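Local coordinates for putative ABC-transporter ATP-binding protein (Alicyclobacillus acidocaldarius, PDB 1Z47) that probably binds and hydrolyses ATP as the motor subunit of an ABC transporter thought to import sulfate, at residues Y96-H101 / Y105-F110; R131-E136 / A155-L160. All blocks are in the same frame, centred on the assembly; numbering follows the deposited sequence.

Contact 1: Y96-H101 / Y105-F110; sequences YALFQH and YDNVSF
F99 and N107 join through a pair of hydrogen bonds between the asparagine's amide and the phenylalanine's own backbone. F99 N gives its hydrogen to N107 OD1 at 2.7 Å, in the carbonyl plane and on a lone pair, while N107 ND2 donates to F99 O at 2.9 Å, nearly straight at 167°. Asparagine suits this buried place because one short amide offers an acceptor and a donor together. ND2 also donates to T103 O, a second bond that fixes which way round the amide sits. The F99 side chain leaves the backbone past that same amide: CB lies 3.3 Å from N107 OD1, and CG follows 3.5 Å from the oxygen. With CG anti to the carbonyl carbon (chi1 -56°), the ring stays on the side of its bonded N-H and runs out toward F110. The segment 96-101 belongs to the Q-loop region that leaves strand 89-93 and enters the helical subdomain of the ABC ATPase fold, and helix 104-109 is the first helix it meets there. A leucine in place of N107 would fill much the same volume but would probably leave both F99 N and F99 O without their mates, letting the loop drift from the helix. Further along the F99 ring, CD1 still borders OD1, whereas CE1 presses over the centre of the F110 face, 3.4 Å from F110 CD1. This is a T-shaped stack, centroids 4.7 Å apart and planes at 63°; CZ at the tip comes 3.8 Å from F110 CZ.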
loop_
_atom_site.group_PDB
_atom_site.type_symbol
_atom_site.label_atom_id
_atom_site.label_comp_id
_atom_site.label_asym_id
_atom_site.label_seq_id
_atom_site.Cartn_x
_atom_site.Cartn_y
_atom_site.Cartn_z
ATOM N N TYR B 96 -2.662 6.456 20.938
ATOM C CA TYR B 96 -3.532 7.483 21.500
ATOM C C TYR B 96 -5.020 7.148 21.370
ATOM O O TYR B 96 -5.409 6.041 20.980
ATOM C CB TYR B 96 -3.248 8.813 20.792
ATOM C CG TYR B 96 -3.102 10.021 21.693
ATOM C CD1 TYR B 96 -2.390 11.141 21.260
ATOM C CD2 TYR B 96 -3.687 10.057 22.961
ATOM C CE1 TYR B 96 -2.262 12.267 22.063
ATOM C CE2 TYR B 96 -3.567 11.183 23.772
ATOM C CZ TYR B 96 -2.853 12.283 23.315
ATOM O OH TYR B 96 -2.734 13.404 24.100
ATOM N N ALA B 97 -5.844 8.128 21.704
ATOM C CA ALA B 97 -7.281 7.984 21.624
ATOM C C ALA B 97 -7.871 9.328 22.004
ATOM O O ALA B 97 -7.539 9.885 23.052
ATOM C CB ALA B 97 -7.762 6.912 22.585
ATOM N N LEU B 98 -8.721 9.863 21.135
ATOM C CA LEU B 98 -9.363 11.132 21.418
ATOM C C LEU B 98 -10.214 10.919 22.664
ATOM O O LEU B 98 -10.637 9.796 22.951
ATOM C CB LEU B 98 -10.267 11.557 20.255
ATOM C CG LEU B 98 -9.661 11.762 18.864
ATOM C CD1 LEU B 98 -10.754 12.294 17.926
ATOM C CD2 LEU B 98 -8.496 12.728 18.932
ATOM N N PHE B 99 -10.449 11.991 23.409
ATOM C CA PHE B 99 -11.272 11.914 24.602
ATOM C C PHE B 99 -12.705 11.828 24.102
ATOM O O PHE B 99 -13.326 12.826 23.738
ATOM C CB PHE B 99 -11.026 13.153 25.451
ATOM C CG PHE B 99 -9.572 13.353 25.798
ATOM C CD1 PHE B 99 -9.017 14.628 25.841
ATOM C CD2 PHE B 99 -8.750 12.257 26.067
ATOM C CE1 PHE B 99 -7.661 14.811 26.147
ATOM C CE2 PHE B 99 -7.394 12.426 26.374
ATOM C CZ PHE B 99 -6.850 13.706 26.414
ATOM N N GLN B 100 -13.204 10.600 24.076
ATOM C CA GLN B 100 -14.533 10.270 23.584
ATOM C C GLN B 100 -15.720 11.019 24.167
ATOM O O GLN B 100 -16.760 11.137 23.523
ATOM C CB GLN B 100 -14.758 8.767 23.757
ATOM C CG GLN B 100 -13.691 7.918 23.073
ATOM C CD GLN B 100 -13.624 8.172 21.579
ATOM O OE1 GLN B 100 -14.625 8.044 20.869
ATOM N NE2 GLN B 100 -12.443 8.534 21.093
ATOM N N HIS B 101 -15.569 11.541 25.376
ATOM C CA HIS B 101 -16.678 12.223 26.023
ATOM C C HIS B 101 -16.543 13.741 26.030
ATOM O O HIS B 101 -17.255 14.456 26.736
ATOM C CB HIS B 101 -16.807 11.639 27.423
ATOM C CG HIS B 101 -16.604 10.156 27.442
ATOM N ND1 HIS B 101 -15.507 9.559 28.028
ATOM C CD2 HIS B 101 -17.305 9.155 26.854
ATOM C CE1 HIS B 101 -15.540 8.259 27.797
ATOM N NE2 HIS B 101 -16.620 7.987 27.088
ATOM N N TYR B 105 -14.030 20.530 19.975
ATOM C CA TYR B 105 -13.458 21.774 20.511
ATOM C C TYR B 105 -12.649 21.535 21.784
ATOM O O TYR B 105 -11.528 22.044 21.950
ATOM C CB TYR B 105 -14.567 22.782 20.832
ATOM C CG TYR B 105 -14.049 24.094 21.398
ATOM C CD1 TYR B 105 -13.967 25.234 20.600
ATOM C CD2 TYR B 105 -13.645 24.194 22.727
ATOM C CE1 TYR B 105 -13.500 26.453 21.115
ATOM C CE2 TYR B 105 -13.176 25.395 23.249
ATOM C CZ TYR B 105 -13.108 26.521 22.434
ATOM O OH TYR B 105 -12.648 27.715 22.947
ATOM N N ASP B 106 -13.218 20.783 22.706
ATOM C CA ASP B 106 -12.527 20.558 23.969
ATOM C C ASP B 106 -11.348 19.616 23.850
ATOM O O ASP B 106 -10.371 19.756 24.589
ATOM C CB ASP B 106 -13.516 20.082 25.032
ATOM C CG ASP B 106 -14.439 21.189 25.478
ATOM O OD1 ASP B 106 -14.110 22.368 25.225
ATOM O OD2 ASP B 106 -15.481 20.895 26.087
ATOM N N ASN B 107 -11.430 18.670 22.917
ATOM C CA ASN B 107 -10.322 17.745 22.696
ATOM C C ASN B 107 -9.113 18.547 22.240
ATOM O O ASN B 107 -7.999 18.329 22.713
ATOM C CB ASN B 107 -10.669 16.732 21.612
ATOM C CG ASN B 107 -11.083 15.396 22.183
ATOM O OD1 ASN B 107 -10.238 14.588 22.575
ATOM N ND2 ASN B 107 -12.390 15.159 22.247
ATOM N N VAL B 108 -9.355 19.483 21.322
ATOM C CA VAL B 108 -8.299 20.326 20.765
ATOM C C VAL B 108 -7.743 21.406 21.696
ATOM O O VAL B 108 -6.578 21.772 21.573
ATOM C CB VAL B 108 -8.769 21.008 19.454
ATOM C CG1 VAL B 108 -7.793 22.099 19.038
ATOM C CG2 VAL B 108 -8.876 19.966 18.348
ATOM N N SER B 109 -8.552 21.910 22.626
ATOM C CA SER B 109 -8.080 22.963 23.524
ATOM C C SER B 109 -7.238 22.394 24.661
ATOM O O SER B 109 -6.485 23.118 25.311
ATOM C CB SER B 109 -9.262 23.775 24.084
ATOM O OG SER B 109 -10.016 23.039 25.024
ATOM N N PHE B 110 -7.361 21.088 24.873
ATOM C CA PHE B 110 -6.622 20.363 25.911
ATOM C C PHE B 110 -5.170 20.835 26.139
ATOM O O PHE B 110 -4.773 21.131 27.266
ATOM C CB PHE B 110 -6.618 18.873 25.565
ATOM C CG PHE B 110 -6.190 17.985 26.697
ATOM C CD1 PHE B 110 -7.062 17.706 27.751
ATOM C CD2 PHE B 110 -4.914 17.427 26.718
ATOM C CE1 PHE B 110 -6.668 16.884 28.809
ATOM C CE2 PHE B 110 -4.511 16.604 27.773
ATOM C CZ PHE B 110 -5.390 16.332 28.820
#

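Contact 2: R131-E136 / A155-L160; sequences RFMRLE and ALARAL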
loop_
_atom_site.group_PDB
_atom_site.type_symbol
_atom_site.label_atom_id
_atom_site.label_comp_id
_atom_site.label_asym_id
_atom_site.label_seq_id
_atom_site.Cartn_x
_atom_site.Cartn_y
_atom_site.Cartn_z
ATOM N N ARG B 131 -10.584 25.776 11.954
ATOM C CA ARG B 131 -10.881 26.231 10.607
ATOM C C ARG B 131 -9.779 25.787 9.663
ATOM O O ARG B 131 -10.057 25.359 8.541
ATOM C CB ARG B 131 -11.038 27.754 10.560
ATOM C CG ARG B 131 -12.380 28.220 11.111
ATOM C CD ARG B 131 -12.365 29.699 11.471
ATOM N NE ARG B 131 -11.190 30.048 12.270
ATOM C CZ ARG B 131 -11.119 31.103 13.078
ATOM N NH1 ARG B 131 -12.160 31.916 13.206
ATOM N NH2 ARG B 131 -9.998 31.353 13.742
ATOM N N PHE B 132 -8.529 25.860 10.105
ATOM C CA PHE B 132 -7.460 25.434 9.216
ATOM C C PHE B 132 -7.666 23.986 8.800
ATOM O O PHE B 132 -7.519 23.644 7.632
ATOM C CB PHE B 132 -6.087 25.559 9.870
ATOM C CG PHE B 132 -4.979 25.008 9.022
ATOM C CD1 PHE B 132 -4.730 25.538 7.753
ATOM C CD2 PHE B 132 -4.216 23.925 9.463
ATOM C CE1 PHE B 132 -3.736 24.994 6.930
ATOM C CE2 PHE B 132 -3.220 23.374 8.647
ATOM C CZ PHE B 132 -2.980 23.908 7.380
ATOM N N MET B 133 -8.015 23.137 9.759
ATOM C CA MET B 133 -8.216 21.734 9.449
ATOM C C MET B 133 -9.603 21.270 9.024
ATOM O O MET B 133 -9.900 20.081 9.048
ATOM C CB MET B 133 -7.663 20.888 10.586
ATOM C CG MET B 133 -6.138 20.814 10.450
ATOM S SD MET B 133 -5.245 20.340 11.888
ATOM C CE MET B 133 -5.456 18.599 11.853
ATOM N N ARG B 134 -10.436 22.208 8.597
ATOM C CA ARG B 134 -11.764 21.871 8.116
ATOM C C ARG B 134 -12.573 21.077 9.139
ATOM O O ARG B 134 -13.223 20.092 8.789
ATOM C CB ARG B 134 -11.633 21.061 6.823
ATOM C CG ARG B 134 -10.815 21.742 5.735
ATOM C CD ARG B 134 -11.602 22.855 5.042
ATOM N NE ARG B 134 -12.620 22.332 4.127
ATOM C CZ ARG B 134 -13.449 23.090 3.407
ATOM N NH1 ARG B 134 -13.391 24.416 3.489
ATOM N NH2 ARG B 134 -14.337 22.522 2.599
ATOM N N LEU B 135 -12.511 21.492 10.399
ATOM C CA LEU B 135 -13.256 20.837 11.472
ATOM C C LEU B 135 -14.190 21.807 12.173
ATOM O O LEU B 135 -14.637 21.534 13.293
ATOM C CB LEU B 135 -12.319 20.264 12.536
ATOM C CG LEU B 135 -11.461 19.043 12.236
ATOM C CD1 LEU B 135 -10.380 18.934 13.301
ATOM C CD2 LEU B 135 -12.349 17.800 12.200
ATOM N N GLU B 136 -14.468 22.947 11.548
ATOM C CA GLU B 136 -15.361 23.921 12.183
ATOM C C GLU B 136 -16.785 23.344 12.283
ATOM O O GLU B 136 -17.426 23.418 13.338
ATOM C CB GLU B 136 -15.370 25.239 11.392
ATOM C CG GLU B 136 -15.892 25.094 9.966
ATOM C CD GLU B 136 -15.148 24.022 9.181
ATOM O OE1 GLU B 136 -13.963 24.251 8.836
ATOM O OE2 GLU B 136 -15.750 22.946 8.928
ATOM N N ALA B 155 -7.069 14.662 16.108
ATOM C CA ALA B 155 -5.890 14.265 16.869
ATOM C C ALA B 155 -4.698 15.150 16.485
ATOM O O ALA B 155 -3.908 15.566 17.337
ATOM C CB ALA B 155 -5.571 12.756 16.601
ATOM N N LEU B 156 -4.558 15.445 15.201
ATOM C CA LEU B 156 -3.461 16.305 14.768
ATOM C C LEU B 156 -3.675 17.723 15.327
ATOM O O LEU B 156 -2.709 18.404 15.703
ATOM C CB LEU B 156 -3.363 16.338 13.233
ATOM C CG LEU B 156 -2.287 17.236 12.601
ATOM C CD1 LEU B 156 -0.903 16.872 13.141
ATOM C CD2 LEU B 156 -2.318 17.074 11.080
ATOM N N ALA B 157 -4.932 18.164 15.414
ATOM C CA ALA B 157 -5.219 19.504 15.954
ATOM C C ALA B 157 -4.836 19.595 17.448
ATOM O O ALA B 157 -4.219 20.579 17.884
ATOM C CB ALA B 157 -6.712 19.854 15.746
ATOM N N ARG B 158 -5.206 18.573 18.218
ATOM C CA ARG B 158 -4.889 18.485 19.651
ATOM C C ARG B 158 -3.385 18.530 19.869
ATOM O O ARG B 158 -2.899 19.248 20.733
ATOM C CB ARG B 158 -5.418 17.171 20.253
ATOM C CG ARG B 158 -4.988 16.900 21.694
ATOM C CD ARG B 158 -5.703 15.682 22.289
ATOM N NE ARG B 158 -5.382 14.452 21.561
ATOM C CZ ARG B 158 -5.916 13.255 21.807
ATOM N NH1 ARG B 158 -5.548 12.202 21.082
ATOM N NH2 ARG B 158 -6.822 13.098 22.767
ATOM N N ALA B 159 -2.652 17.747 19.085
ATOM C CA ALA B 159 -1.195 17.695 19.203
ATOM C C ALA B 159 -0.554 19.038 18.894
ATOM O O ALA B 159 0.414 19.420 19.543
ATOM C CB ALA B 159 -0.614 16.609 18.260
ATOM N N LEU B 160 -1.105 19.760 17.919
ATOM C CA LEU B 160 -0.555 21.041 17.506
ATOM C C LEU B 160 -0.922 22.261 18.326
ATOM O O LEU B 160 -0.192 23.261 18.320
ATOM C CB LEU B 160 -0.944 21.324 16.063
ATOM C CG LEU B 160 -0.231 20.454 15.030
ATOM C CD1 LEU B 160 -0.802 20.745 13.645
ATOM C CD2 LEU B 160 1.275 20.736 15.090
#
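A Schellman motif ends helix 119-132 in the helical subdomain of the ABC ATPase, and the side chain of M133, the first residue to leave the helical path, points toward helix 148-160 and meets L156 and A157. That second helix begins within the LSGGQ signature sequence, the mark of this family. R134 is the C-prime residue of the motif: its phi of 55° turns the chain aside, and its N bonds R131 O at 3.2 Å. The exposed arginine at this bend keeps its charged chain away from the buried interface. No hydrogen bond joins the two segments directly, but R153, from an earlier turn of helix 148-160, donates to M133 O and R134 O and so takes up carbonyls that the ended helix leaves behind.

The apolar contact itself depends on the long, unbranched methionine, which spans a gap between backbones whose nearest CA atoms, those of M133 and A157, are 7.5 Å apart. Its sulfur passes over the small A157, with SD 4.2 Å from A157 CB; alanine lets the chain come this close to the helix surface. The chain bends about its CG-SD bond (chi3 80°), and the terminal methyl comes against L156; the two side chains cross at about a right angle. F187 of helix 178-195 also touches M133, while L156 packs against V191 of that helix and against L167 and F169 of strand 166-170, so its branched side chain fills a junction between helix and sheet. L156 has CG anti to its own nitrogen (chi1 178°), which sets CB and CG beside the methyl, with the CD2 branch next to them: M133 CE lies 3.5 Å from L156 CG, 3.6 Å from L156 CD2, and a tight 3.4 Å from L156 CB.

Overall arrangement
Contacts 1 and 2 lie about 11 Å apart, centre to centre, and meet on helix 148-160. One face of that helix receives M133 in contact 2; R158, one residue beyond A157, reaches instead to the loop of contact 1, where it forms cation-pi interactions with Y96 and F99 and a weak hydrogen bond from NH2 to A97 O at 3.3 Å. A157 also faces helix 104-109, V108 CG2 lying 3.4 Å from A157 CB. Helix 148-160 therefore ties the Q-loop region to the end of helix 119-132. In ABC ATPases generally, the Q-loop links the helical subdomain to its own subunit's nucleotide site, whereas the signature motif faces nucleotide bound by the partner subunit's P-loop.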